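PDB 3LM7: putative 4-Hydroxy-2-oxoglutarate aldolase / 2-dehydro-3-deoxyphosphogluconate aldolase from Yersinia enterocolitica, which is a putative aldolase of unconfirmed function that belongs to the KDGP aldolase family, whose members are built on the TIM-barrel fold. Local coordinates for residues M4-N9 with I64-S69; P92-Q97 with I217-S222; I196-F201 with K238-I243; F165-L170 with E202-I207; P146-I151 with A180-A185. All coordinates share one frame; numbering follows the deposited sequence.

Interaction 1: residues M4-N9 with I64-S69; sequences MKLTPN and IDNALS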
# COMPACT_ATOMS: atom_id res chain seq x y z
N MSE A 4 18.33 13.76 -4.51
CA MSE A 4 18.40 12.51 -3.75
C MSE A 4 17.00 11.95 -3.47
O MSE A 4 16.08 12.74 -3.35
CB MSE A 4 19.27 12.69 -2.52
CG MSE A 4 20.69 12.83 -3.06
SE MSE A 4 21.86 11.60 -2.22
CE MSE A 4 22.08 12.89 -0.81
N LYS A 5 16.84 10.63 -3.45
CA LYS A 5 15.51 10.03 -3.23
C LYS A 5 15.04 10.32 -1.76
O LYS A 5 15.86 10.21 -0.84
CB LYS A 5 15.67 8.55 -3.46
CG LYS A 5 14.47 7.75 -3.24
CD LYS A 5 14.61 6.46 -4.12
CE LYS A 5 13.50 5.46 -3.79
NZ LYS A 5 13.72 4.86 -2.44
N LEU A 6 13.77 10.70 -1.54
CA LEU A 6 13.31 11.08 -0.20
C LEU A 6 12.42 10.00 0.45
O LEU A 6 11.96 10.22 1.54
CB LEU A 6 12.47 12.38 -0.25
CG LEU A 6 13.23 13.62 -0.75
CD1 LEU A 6 12.35 14.92 -0.78
CD2 LEU A 6 14.46 13.84 0.17
N THR A 7 12.15 8.89 -0.25
CA THR A 7 11.43 7.76 0.36
C THR A 7 12.35 6.53 0.47
O THR A 7 13.27 6.39 -0.36
CB THR A 7 10.23 7.38 -0.51
OG1 THR A 7 10.70 7.03 -1.81
CG2 THR A 7 9.22 8.58 -0.63
N PRO A 8 12.15 5.66 1.51
CA PRO A 8 12.99 4.47 1.68
C PRO A 8 12.92 3.54 0.46
O PRO A 8 11.90 3.50 -0.27
CB PRO A 8 12.34 3.72 2.88
CG PRO A 8 11.77 4.90 3.71
CD PRO A 8 11.19 5.81 2.62
N ASN A 9 13.97 2.75 0.27
CA ASN A 9 13.96 1.71 -0.81
C ASN A 9 13.37 0.43 -0.28
O ASN A 9 14.07 -0.51 0.06
CB ASN A 9 15.40 1.42 -1.27
CG ASN A 9 15.45 0.45 -2.51
OD1 ASN A 9 14.40 0.11 -3.16
ND2 ASN A 9 16.71 -0.01 -2.84
N ILE A 64 25.32 6.70 0.89
CA ILE A 64 24.27 5.69 0.86
C ILE A 64 23.02 6.16 0.14
O ILE A 64 21.92 5.70 0.47
CB ILE A 64 23.94 5.20 2.31
CG1 ILE A 64 23.44 6.34 3.20
CG2 ILE A 64 25.16 4.52 2.98
CD1 ILE A 64 23.08 5.87 4.62
N ASP A 65 23.18 7.07 -0.84
CA ASP A 65 22.07 7.52 -1.69
C ASP A 65 20.87 8.04 -0.84
O ASP A 65 19.75 7.83 -1.24
CB ASP A 65 21.51 6.38 -2.59
CG ASP A 65 22.61 5.71 -3.44
OD1 ASP A 65 23.64 6.35 -3.63
OD2 ASP A 65 22.43 4.54 -3.87
N ASN A 66 21.17 8.71 0.27
CA ASN A 66 20.15 9.30 1.18
C ASN A 66 19.34 8.32 2.04
O ASN A 66 18.29 8.69 2.60
CB ASN A 66 19.20 10.22 0.45
CG ASN A 66 18.68 11.33 1.37
OD1 ASN A 66 19.42 11.77 2.29
ND2 ASN A 66 17.41 11.72 1.21
N ALA A 67 19.83 7.08 2.13
CA ALA A 67 19.08 6.04 2.86
C ALA A 67 19.39 6.18 4.34
O ALA A 67 19.83 5.24 4.98
CB ALA A 67 19.41 4.68 2.30
N LEU A 68 19.09 7.38 4.87
CA LEU A 68 19.47 7.81 6.19
C LEU A 68 18.18 7.90 7.04
O LEU A 68 17.16 8.39 6.55
CB LEU A 68 20.12 9.21 6.06
CG LEU A 68 20.37 9.98 7.38
CD1 LEU A 68 21.36 9.34 8.26
CD2 LEU A 68 20.87 11.42 7.02
N SER A 69 18.26 7.43 8.29
CA SER A 69 17.20 7.60 9.28
C SER A 69 17.78 8.46 10.39
O SER A 69 18.74 8.04 11.09
CB SER A 69 16.86 6.21 9.87
OG SER A 69 15.89 6.36 10.89
O HOH W 1 18.97 9.14 -3.95

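Interaction 2: residues P92-Q97 with I217-S222; sequences PQHVNQ and IPHIYS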
# COMPACT_ATOMS: atom_id res chain seq x y z
N PRO A 92 16.38 13.75 4.93
CA PRO A 92 16.63 12.33 4.80
C PRO A 92 15.42 11.58 4.27
O PRO A 92 14.35 12.22 4.00
CB PRO A 92 16.87 11.90 6.26
CG PRO A 92 15.79 12.69 7.01
CD PRO A 92 15.88 14.09 6.29
N GLN A 93 15.55 10.25 4.17
CA GLN A 93 14.42 9.40 3.82
C GLN A 93 13.52 9.10 5.01
O GLN A 93 12.35 8.78 4.81
CB GLN A 93 14.87 8.06 3.21
CG GLN A 93 15.31 8.30 1.72
CD GLN A 93 15.98 7.05 1.14
OE1 GLN A 93 15.98 5.99 1.77
NE2 GLN A 93 16.61 7.19 -0.06
N HIS A 94 14.03 9.26 6.21
CA HIS A 94 13.32 8.76 7.38
C HIS A 94 13.70 9.55 8.63
O HIS A 94 14.89 9.90 8.81
CB HIS A 94 13.72 7.27 7.62
CG HIS A 94 12.92 6.63 8.71
ND1 HIS A 94 13.35 6.58 10.02
CD2 HIS A 94 11.70 6.02 8.70
CE1 HIS A 94 12.47 5.93 10.75
NE2 HIS A 94 11.44 5.59 9.97
N VAL A 95 12.70 9.79 9.51
CA VAL A 95 12.95 10.54 10.73
C VAL A 95 12.27 9.79 11.87
O VAL A 95 11.10 9.42 11.73
CB VAL A 95 12.29 11.96 10.64
CG1 VAL A 95 12.35 12.75 12.00
CG2 VAL A 95 12.94 12.81 9.45
N ASN A 96 12.99 9.57 12.98
CA ASN A 96 12.38 9.00 14.16
C ASN A 96 11.85 10.17 14.99
O ASN A 96 12.63 11.07 15.35
CB ASN A 96 13.41 8.25 15.02
CG ASN A 96 13.81 6.90 14.40
OD1 ASN A 96 13.08 5.89 14.52
ND2 ASN A 96 14.91 6.90 13.68
N GLN A 97 10.59 10.11 15.41
CA GLN A 97 10.09 11.13 16.34
C GLN A 97 9.29 10.51 17.50
O GLN A 97 8.78 9.40 17.39
CB GLN A 97 9.18 12.20 15.67
CG GLN A 97 9.95 13.48 15.18
CD GLN A 97 10.58 14.23 16.34
OE1 GLN A 97 10.37 13.89 17.52
NE2 GLN A 97 11.45 15.18 16.03
N ILE A 217 8.64 -1.15 8.53
CA ILE A 217 10.05 -0.73 8.68
C ILE A 217 10.49 -1.28 10.04
O ILE A 217 10.34 -0.63 11.07
CB ILE A 217 10.26 0.83 8.58
CG1 ILE A 217 9.79 1.34 7.20
CG2 ILE A 217 11.80 1.20 8.83
CD1 ILE A 217 9.76 2.95 7.08
N PRO A 218 10.98 -2.53 10.07
CA PRO A 218 11.36 -3.08 11.38
C PRO A 218 12.70 -2.51 11.79
O PRO A 218 13.55 -2.28 10.91
CB PRO A 218 11.50 -4.59 11.11
CG PRO A 218 11.83 -4.70 9.68
CD PRO A 218 11.04 -3.54 8.99
N HIS A 219 12.92 -2.30 13.09
CA HIS A 219 14.18 -1.77 13.57
C HIS A 219 14.93 -2.89 14.25
O HIS A 219 14.34 -3.58 15.05
CB HIS A 219 13.92 -0.65 14.58
CG HIS A 219 13.33 0.57 13.96
ND1 HIS A 219 13.91 1.81 14.08
CD2 HIS A 219 12.22 0.73 13.18
CE1 HIS A 219 13.17 2.70 13.43
NE2 HIS A 219 12.13 2.08 12.89
N ILE A 220 16.22 -3.04 13.93
CA ILE A 220 17.04 -4.11 14.52
C ILE A 220 18.37 -3.53 14.99
O ILE A 220 19.15 -3.07 14.20
CB ILE A 220 17.30 -5.29 13.54
CG1 ILE A 220 16.04 -5.64 12.70
CG2 ILE A 220 17.81 -6.51 14.35
CD1 ILE A 220 15.85 -4.75 11.43
N TYR A 221 18.57 -3.51 16.29
CA TYR A 221 19.61 -2.71 16.91
C TYR A 221 20.58 -3.66 17.63
O TYR A 221 21.25 -4.43 16.97
CB TYR A 221 19.00 -1.70 17.87
CG TYR A 221 18.15 -0.61 17.21
CD1 TYR A 221 18.35 -0.21 15.88
CD2 TYR A 221 17.19 0.05 17.93
CE1 TYR A 221 17.54 0.81 15.26
CE2 TYR A 221 16.42 1.10 17.36
CZ TYR A 221 16.61 1.46 16.04
OH TYR A 221 15.86 2.51 15.52
N SER A 222 20.62 -3.67 18.96
CA SER A 222 21.80 -4.25 19.63
C SER A 222 22.00 -5.75 19.33
O SER A 222 23.12 -6.23 19.44
CB SER A 222 21.75 -4.01 21.15
OG SER A 222 20.65 -4.71 21.68
O HOH W 2 16.67 4.29 13.44

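Interaction 3: residues I196-F201 with K238-I243; sequences IDLDNF and KTLLDI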
# COMPACT_ATOMS: atom_id res chain seq x y z
N ILE A 196 14.12 -7.02 18.77
CA ILE A 196 14.01 -7.82 17.55
C ILE A 196 15.41 -8.42 17.35
O ILE A 196 16.41 -7.75 17.56
CB ILE A 196 13.57 -6.99 16.32
CG1 ILE A 196 12.07 -6.48 16.55
CG2 ILE A 196 13.70 -7.80 15.05
CD1 ILE A 196 11.50 -5.64 15.33
N ASP A 197 15.45 -9.70 17.04
CA ASP A 197 16.74 -10.33 16.77
C ASP A 197 16.58 -11.21 15.55
O ASP A 197 15.53 -11.24 14.96
CB ASP A 197 17.32 -11.08 18.01
CG ASP A 197 16.42 -12.19 18.49
OD1 ASP A 197 15.68 -12.77 17.68
OD2 ASP A 197 16.43 -12.44 19.69
N LEU A 198 17.63 -11.98 15.18
CA LEU A 198 17.52 -12.76 13.95
C LEU A 198 16.54 -13.92 14.07
O LEU A 198 16.09 -14.43 13.05
CB LEU A 198 18.93 -13.32 13.57
CG LEU A 198 19.98 -12.24 13.28
CD1 LEU A 198 21.36 -12.87 13.00
CD2 LEU A 198 19.52 -11.36 12.06
N ASP A 199 16.24 -14.32 15.30
CA ASP A 199 15.33 -15.49 15.52
C ASP A 199 13.85 -15.12 15.62
O ASP A 199 12.98 -15.97 15.37
CB ASP A 199 15.77 -16.25 16.76
CG ASP A 199 17.12 -16.95 16.56
OD1 ASP A 199 17.45 -17.39 15.41
OD2 ASP A 199 17.83 -17.05 17.58
N ASN A 200 13.54 -13.89 15.96
CA ASN A 200 12.09 -13.50 16.03
C ASN A 200 11.69 -12.53 14.91
O ASN A 200 10.54 -12.17 14.79
CB ASN A 200 11.70 -12.95 17.41
CG ASN A 200 12.46 -11.69 17.78
OD1 ASN A 200 12.94 -10.95 16.92
ND2 ASN A 200 12.58 -11.44 19.08
N PHE A 201 12.66 -12.15 14.07
CA PHE A 201 12.43 -11.16 13.03
C PHE A 201 11.40 -11.66 12.07
O PHE A 201 10.47 -10.94 11.77
CB PHE A 201 13.74 -10.89 12.27
CG PHE A 201 13.58 -9.96 11.07
CD1 PHE A 201 13.56 -8.59 11.27
CD2 PHE A 201 13.47 -10.49 9.77
CE1 PHE A 201 13.44 -7.70 10.12
CE2 PHE A 201 13.36 -9.65 8.64
CZ PHE A 201 13.35 -8.24 8.81
N LYS A 238 22.66 -9.15 5.95
CA LYS A 238 22.33 -10.12 4.85
C LYS A 238 21.30 -11.20 5.28
O LYS A 238 20.41 -11.57 4.49
CB LYS A 238 23.63 -10.74 4.30
CG LYS A 238 23.48 -11.27 2.91
CD LYS A 238 23.24 -12.70 2.96
CE LYS A 238 23.38 -13.30 1.54
NZ LYS A 238 23.11 -14.78 1.72
N THR A 239 21.43 -11.73 6.51
CA THR A 239 20.54 -12.77 7.01
C THR A 239 19.10 -12.17 7.08
O THR A 239 18.09 -12.82 6.72
CB THR A 239 20.97 -13.23 8.46
OG1 THR A 239 22.26 -13.84 8.38
CG2 THR A 239 20.00 -14.22 9.06
N LEU A 240 19.01 -10.92 7.54
CA LEU A 240 17.70 -10.22 7.52
C LEU A 240 17.13 -10.04 6.13
O LEU A 240 15.97 -10.38 5.87
CB LEU A 240 17.83 -8.85 8.22
CG LEU A 240 18.12 -9.00 9.70
CD1 LEU A 240 18.64 -7.62 10.31
CD2 LEU A 240 16.95 -9.59 10.55
N LEU A 241 17.94 -9.48 5.22
CA LEU A 241 17.51 -9.40 3.81
C LEU A 241 16.95 -10.74 3.28
O LEU A 241 15.86 -10.78 2.66
CB LEU A 241 18.69 -8.94 2.93
CG LEU A 241 18.27 -8.61 1.48
CD1 LEU A 241 17.13 -7.53 1.37
CD2 LEU A 241 19.53 -8.26 0.63
N ASP A 242 17.71 -11.84 3.46
CA ASP A 242 17.25 -13.12 2.97
C ASP A 242 15.86 -13.50 3.55
O ASP A 242 15.03 -14.06 2.83
CB ASP A 242 18.26 -14.24 3.31
CG ASP A 242 19.54 -14.15 2.49
OD1 ASP A 242 19.54 -13.43 1.50
OD2 ASP A 242 20.55 -14.77 2.90
N ILE A 243 15.61 -13.23 4.83
CA ILE A 243 14.25 -13.48 5.38
C ILE A 243 13.20 -12.60 4.66
O ILE A 243 12.10 -13.05 4.25
CB ILE A 243 14.21 -13.18 6.92
CG1 ILE A 243 15.09 -14.22 7.65
CG2 ILE A 243 12.76 -13.22 7.47
CD1 ILE A 243 15.37 -13.86 9.12

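Interaction 4: residues F165-L170 with E202-I207; sequences FPMNGL and EQIVQI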
# COMPACT_ATOMS: atom_id res chain seq x y z
N PHE A 165 6.98 0.88 20.35
CA PHE A 165 8.20 0.70 21.11
C PHE A 165 7.89 0.98 22.56
O PHE A 165 7.14 1.91 22.83
CB PHE A 165 9.24 1.74 20.63
CG PHE A 165 10.49 1.74 21.46
CD1 PHE A 165 11.48 0.79 21.24
CD2 PHE A 165 10.68 2.73 22.45
CE1 PHE A 165 12.67 0.79 22.03
CE2 PHE A 165 11.83 2.78 23.20
CZ PHE A 165 12.84 1.77 23.01
N PRO A 166 8.50 0.26 23.50
CA PRO A 166 9.42 -0.91 23.38
C PRO A 166 8.61 -2.19 23.23
O PRO A 166 7.69 -2.50 24.02
CB PRO A 166 10.20 -0.90 24.72
CG PRO A 166 9.02 -0.43 25.75
CD PRO A 166 8.37 0.74 24.91
N MSE A 167 8.84 -2.92 22.15
CA MSE A 167 8.12 -4.19 22.04
C MSE A 167 8.56 -5.33 22.92
O MSE A 167 7.78 -6.28 23.13
CB MSE A 167 8.18 -4.68 20.62
CG MSE A 167 6.98 -4.17 20.01
SE MSE A 167 6.92 -4.63 18.21
CE MSE A 167 6.92 -6.54 18.11
N ASN A 168 9.79 -5.27 23.39
CA ASN A 168 10.36 -6.46 24.04
C ASN A 168 10.15 -7.74 23.22
O ASN A 168 9.61 -8.72 23.75
CB ASN A 168 9.85 -6.61 25.49
CG ASN A 168 10.24 -5.43 26.36
OD1 ASN A 168 11.40 -5.01 26.37
ND2 ASN A 168 9.27 -4.85 27.05
N GLY A 169 10.55 -7.74 21.95
CA GLY A 169 10.47 -8.94 21.11
C GLY A 169 9.06 -9.40 20.94
O GLY A 169 8.23 -8.67 20.43
N LEU A 170 8.75 -10.62 21.40
CA LEU A 170 7.41 -11.17 21.24
C LEU A 170 6.55 -10.96 22.49
O LEU A 170 5.42 -11.45 22.58
CB LEU A 170 7.51 -12.67 21.00
CG LEU A 170 8.32 -13.08 19.75
CD1 LEU A 170 8.62 -14.60 19.73
CD2 LEU A 170 7.52 -12.77 18.53
N GLU A 202 11.56 -12.89 11.53
CA GLU A 202 10.56 -13.35 10.57
C GLU A 202 9.12 -13.31 11.14
O GLU A 202 8.22 -12.78 10.49
CB GLU A 202 10.86 -14.79 10.09
CG GLU A 202 9.78 -15.31 9.16
CD GLU A 202 10.21 -16.63 8.51
OE1 GLU A 202 11.38 -17.02 8.63
OE2 GLU A 202 9.37 -17.22 7.88
N GLN A 203 8.94 -13.81 12.36
CA GLN A 203 7.60 -13.88 12.88
C GLN A 203 7.03 -12.44 13.10
O GLN A 203 5.91 -12.17 12.74
CB GLN A 203 7.60 -14.66 14.20
CG GLN A 203 6.17 -14.75 14.79
CD GLN A 203 6.17 -15.47 16.15
OE1 GLN A 203 7.20 -16.00 16.57
NE2 GLN A 203 5.06 -15.42 16.87
N ILE A 204 7.86 -11.53 13.57
CA ILE A 204 7.40 -10.19 13.84
C ILE A 204 6.98 -9.45 12.56
O ILE A 204 5.91 -8.80 12.50
CB ILE A 204 8.50 -9.38 14.67
CG1 ILE A 204 8.44 -9.83 16.15
CG2 ILE A 204 8.24 -7.86 14.53
CD1 ILE A 204 9.69 -9.43 17.06
N VAL A 205 7.81 -9.57 11.52
CA VAL A 205 7.43 -9.03 10.23
C VAL A 205 6.24 -9.76 9.59
O VAL A 205 5.35 -9.11 9.04
CB VAL A 205 8.65 -8.97 9.25
CG1 VAL A 205 8.19 -8.39 7.85
CG2 VAL A 205 9.80 -8.10 9.88
N GLN A 206 6.18 -11.08 9.72
CA GLN A 206 5.11 -11.81 9.08
C GLN A 206 3.77 -11.34 9.69
O GLN A 206 2.76 -11.29 9.01
CB GLN A 206 5.26 -13.30 9.37
CG GLN A 206 4.33 -14.21 8.54
CD GLN A 206 4.64 -14.19 7.05
OE1 GLN A 206 5.73 -14.63 6.64
NE2 GLN A 206 3.70 -13.71 6.25
N ILE A 207 3.74 -11.11 11.01
CA ILE A 207 2.48 -10.64 11.62
C ILE A 207 1.97 -9.39 10.94
O ILE A 207 0.77 -9.26 10.64
CB ILE A 207 2.73 -10.37 13.13
CG1 ILE A 207 2.70 -11.70 13.86
CG2 ILE A 207 1.67 -9.37 13.72
CD1 ILE A 207 3.28 -11.56 15.30

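Interaction 5: residues P146-I151 with A180-A185; sequences PVTTAI and AEACAA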
# COMPACT_ATOMS: atom_id res chain seq x y z
N PRO A 146 -7.26 4.92 22.38
CA PRO A 146 -7.49 3.80 21.48
C PRO A 146 -6.50 3.83 20.33
O PRO A 146 -6.12 4.90 19.87
CB PRO A 146 -8.94 4.05 20.97
CG PRO A 146 -9.59 4.91 22.12
CD PRO A 146 -8.46 5.74 22.69
N VAL A 147 -6.09 2.65 19.87
CA VAL A 147 -5.15 2.58 18.73
C VAL A 147 -5.65 3.39 17.53
O VAL A 147 -4.84 4.18 16.95
CB VAL A 147 -4.83 1.09 18.34
CG1 VAL A 147 -4.02 1.00 17.01
CG2 VAL A 147 -4.08 0.40 19.57
N THR A 148 -6.92 3.20 17.13
CA THR A 148 -7.44 3.89 15.95
C THR A 148 -7.36 5.41 16.14
O THR A 148 -7.04 6.22 15.17
CB THR A 148 -8.89 3.47 15.67
OG1 THR A 148 -9.69 3.54 16.90
CG2 THR A 148 -8.85 2.03 15.06
N THR A 149 -7.68 5.82 17.35
CA THR A 149 -7.59 7.29 17.64
C THR A 149 -6.14 7.76 17.58
O THR A 149 -5.90 8.83 17.00
CB THR A 149 -8.20 7.59 19.02
OG1 THR A 149 -9.53 6.99 19.06
CG2 THR A 149 -8.31 9.17 19.23
N ALA A 150 -5.16 7.00 18.12
CA ALA A 150 -3.74 7.43 18.02
C ALA A 150 -3.29 7.50 16.59
O ALA A 150 -2.61 8.44 16.21
CB ALA A 150 -2.78 6.45 18.83
N ILE A 151 -3.72 6.53 15.76
CA ILE A 151 -3.36 6.59 14.33
C ILE A 151 -3.94 7.86 13.68
O ILE A 151 -3.26 8.60 12.92
CB ILE A 151 -3.89 5.34 13.57
CG1 ILE A 151 -2.96 4.13 13.93
CG2 ILE A 151 -3.82 5.57 12.09
CD1 ILE A 151 -3.60 2.76 13.55
N ALA A 180 -1.07 -3.77 14.22
CA ALA A 180 -0.88 -4.15 12.83
C ALA A 180 -2.21 -4.20 12.07
O ALA A 180 -2.33 -3.65 10.95
CB ALA A 180 -0.11 -5.50 12.75
N GLU A 181 -3.25 -4.80 12.67
CA GLU A 181 -4.57 -4.87 11.97
C GLU A 181 -5.21 -3.49 11.80
O GLU A 181 -5.77 -3.19 10.73
CB GLU A 181 -5.52 -5.80 12.72
CG GLU A 181 -4.74 -7.00 13.12
CD GLU A 181 -5.31 -8.25 12.69
OE1 GLU A 181 -5.48 -8.31 11.42
OE2 GLU A 181 -5.52 -9.16 13.59
N ALA A 182 -4.99 -2.63 12.82
CA ALA A 182 -5.51 -1.27 12.77
C ALA A 182 -4.72 -0.41 11.72
O ALA A 182 -5.33 0.37 10.92
CB ALA A 182 -5.43 -0.64 14.22
N CYS A 183 -3.41 -0.62 11.62
CA CYS A 183 -2.65 0.11 10.58
C CYS A 183 -3.13 -0.34 9.19
O CYS A 183 -3.28 0.48 8.32
CB CYS A 183 -1.14 -0.19 10.67
SG CYS A 183 -0.36 0.70 12.15
N ALA A 184 -3.24 -1.65 8.97
CA ALA A 184 -3.73 -2.18 7.68
C ALA A 184 -5.09 -1.57 7.38
O ALA A 184 -5.36 -1.13 6.25
CB ALA A 184 -3.82 -3.74 7.73
N ALA A 185 -5.97 -1.57 8.38
CA ALA A 185 -7.35 -1.03 8.13
C ALA A 185 -7.33 0.44 7.69
O ALA A 185 -8.16 0.88 6.88
CB ALA A 185 -8.22 -1.16 9.43

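Interaction 1: residues M4-N9 with I64-S69
The type I' turn from Ile64 to Ala67, which joins helix 50-63 to strand 68-71 in this TIM-barrel protein, presents Asn66 to Met4, Lys5 and Leu6 of the N-terminal tail. It illustrates how a turn amide can help hold a chain end that has no regular structure. Asn66 turns its CG anti to the backbone N (chi1 -150°), and from there ND2 gives a nearly straight bond of 3.0 Å to Lys5 O (168° at the hydrogen). That oxygen lies close to the amide plane of Asn66, while the donor is tilted from the carbonyl plane of Lys5. Van der Waals contacts surround the bond. Selenomethionine Met4 lays its bent chain over the turn, with CB 3.9 Å from Asn66 CB and SE 3.9 Å from Asp65 C, and Leu6 CD2 comes 3.8 Å from Asn66 ND2. A water adds a second link, accepting from Lys5 N at 2.6 Å and donating to Asp65 O at 3.1 Å. Beyond the pair, Asn66 ND2 also bonds Gln91 O and Lys5 O also accepts from Gln93, tying the tail to the entry of strand 94-95; Ala67 meanwhile pairs with Val40 of strand 38-43, and Asn66 rests on Ala61 of helix 50-63.

Interaction 2: residues P92-Q97 with I217-S222
His94 and Ile217 extend from opposite directions until His94 CD2 stands 4.0 Å from Ile217 CD1, the methyl meeting the ring obliquely. A nearly trans chi1 (-173°) carries the His94 imidazole inward from strand 94-95, and its CE1 comes up to the edge of the His219 ring, 4.3 Å from His219 CE1. Two residues further along, Asn96 and His219 slide past each other, their amide and ring planes 69° apart. Asn96 OD1 is the atom that touches, 3.4 Å from His219 CE1, in van der Waals contact; the same oxygen also lies in the plane of the His94 ring, at its edge.

The principle at work is the polar centre of a TIM barrel, where inward side chains from distant strands converge: residues 94-95 form one strand of the parallel sheet, and 217-222, beside strand 17-20, probably occupy the place of the eighth. Polar atoms in this buried setting are shared. Glu191 OE1 is hydrogen-bonded to NE2 of both His94 and His219, whose NE2 atoms lie 4.6 Å apart. Ser69 OG meets His94 ND1, and Asn96 OD1 is held by Lys163 and Asn117.

The rotation of His219 is fixed from its other nitrogen as well: ND1 makes a short, nearly straight bond of 2.5 Å with Tyr221 OH, the phenol CZ lying in the imidazole plane. A water completes the link across the contact, accepting from Asn96 ND2 at 3.2 Å and lying 2.9 Å from Tyr221 OH.

Interaction 3: residues I196-F201 with K238-I243
Phe201 meets Leu240 through a CH-pi contact: Leu240 CD2 sits over one face of the ring, 3.6 Å from its centroid and displaced toward the rim. With chi1 at 175°, the Phe201 ring is turned out toward helix 234-247.

Apolar packing surrounds this contact. Ile243 reaches the same ring at its edge, CG2 lying 3.6 Å from Phe201 CD2, so neighbouring turns of the helix cover a face and an edge. Leu198 crosses Leu240 at about a right angle, and the two CD2 methyls, Leu198 CD2 and Leu240 CD2, are pressed to 3.5 Å, tighter than usual for carbons. Thr239 CG2 borders the patch at 4.2 Å from Leu198 CD2.

Polar bonds work within each segment. Asn200 N approaches Asp197 OD1 almost head-on at 3.0 Å, and Asp199 N reaches the same Asp197 OD1 at 2.9 Å from above the carboxylate plane; these are an Asx motif and an Asx turn. In return Asn200 OD1 takes Asp197 N at 2.8 Å, a reciprocal pair that shapes the loop bearing Leu198 and Phe201. On the helix, Lys238 and Asp242 form a salt bridge one turn apart.

Phe201 also touches Leu17 of strand 17-20 and Pro218. The arrangement is that of the outer helical layer of a TIM barrel, in which the start of helix 201-211 packs against helix 234-247.

Interaction 4: residues F165-L170 with E202-I207
Met167 and Ile204 point their side chains at each other tip to tip, CE of the selenomethionine meeting Ile204 CG2 at 4.0 Å, where a loop following a TIM-barrel strand packs on a helix of the outer layer. Ile204 is the centre of the first shell, and each of its branches has a partner. Its CD1 touches the backbone at Gly169 O (3.8 Å), while its CG1 lies 3.9 Å from Leu170 CD2. With CG1 beside its own backbone N (chi1 -77°), Ile204 spreads these branches over the loop. Leu170 extends the contact to the surface, crossing the extended Gln203 at about a right angle with CD1 3.7 Å from Gln203 OE1, a van der Waals contact at the exposed edge of the interface.

The second shell holds the loop in place: it turns at Gly169, whose phi is positive (62°), and backbone bonds join Met167 to Thr193 and Gly169 to Gly194, beside the residues that follow strand 189-192. Tyr176 of helix 173-185 bonds Ile204 O through its hydroxyl and also packs against Met167, so a third element is drawn into the contact.

Further out, the loop leaves strand 161-164 through a cis peptide bond between Phe165 and Pro166. With the bond cis, the proline lies over the preceding ring, Pro166 CB 3.9 Å above the plane of Phe165, over its centre.

Interaction 5: residues P146-I151 with A180-A185
Val147 and Ile151, a turn apart on helix 147-156, close on Ala182 of helix 173-185, where two outer helices of the TIM barrel, one before and one after strand 161-164 in sequence, pack together. Their short segments cross at -49°, with axes 9.9 Å apart, and Ala182 lies at the crossing, touched by both Val147 and Ile151. The tight part is Val147 CG1 against Ala182 CB at 3.5 Å. The chi1 of Val147 (171°) places CG1 opposite the backbone N, directing that methyl at Ala182. Ile151 follows more broadly: its CD1 lies 3.8 Å from the backbone carbon Ala182 C and 4.1 Å from Cys183 SG, so it rests on helix backbone as much as on side chains.

The solvent side is looser. There exposed Thr148 brings only CG2 within reach, 4.4 Å from Ala182 CB. A bound potassium ion lies about 9 Å from the Ala182 side chain and is not part of the contact. Further along, Ala185 O accepts a bond from Arg14 of the second subunit, placing this helix end at the dimer interface. Pro146 stands at the N-cap of its helix, and its carbonyl oxygen, Pro146 O, takes Ala150 N at 2.9 Å.

The five contacts sample a TIM barrel from its centre outward. Interaction 2 lies about 3 Å from the centre of the chain and touches interactions 1, 3 and 4, whose centres are 12, 16 and 15 Å from its own. Interaction 1 closes first along the chain and shares the parallel sheet with interaction 2, strands 68-71 and 94-95 being neighbours; Ser69 and His94 join them. Interactions 4 and 5 are nested within the loop closed by interaction 2, whereas interaction 3 crosses it. Interactions 3 and 4, 11 Å apart, share helix 201-211; interaction 5, without touching interaction 4, uses helix 173-185, whose Tyr176 packs on Met167. Outer helices, loops and the N-terminal tail thus pack around a polar interior.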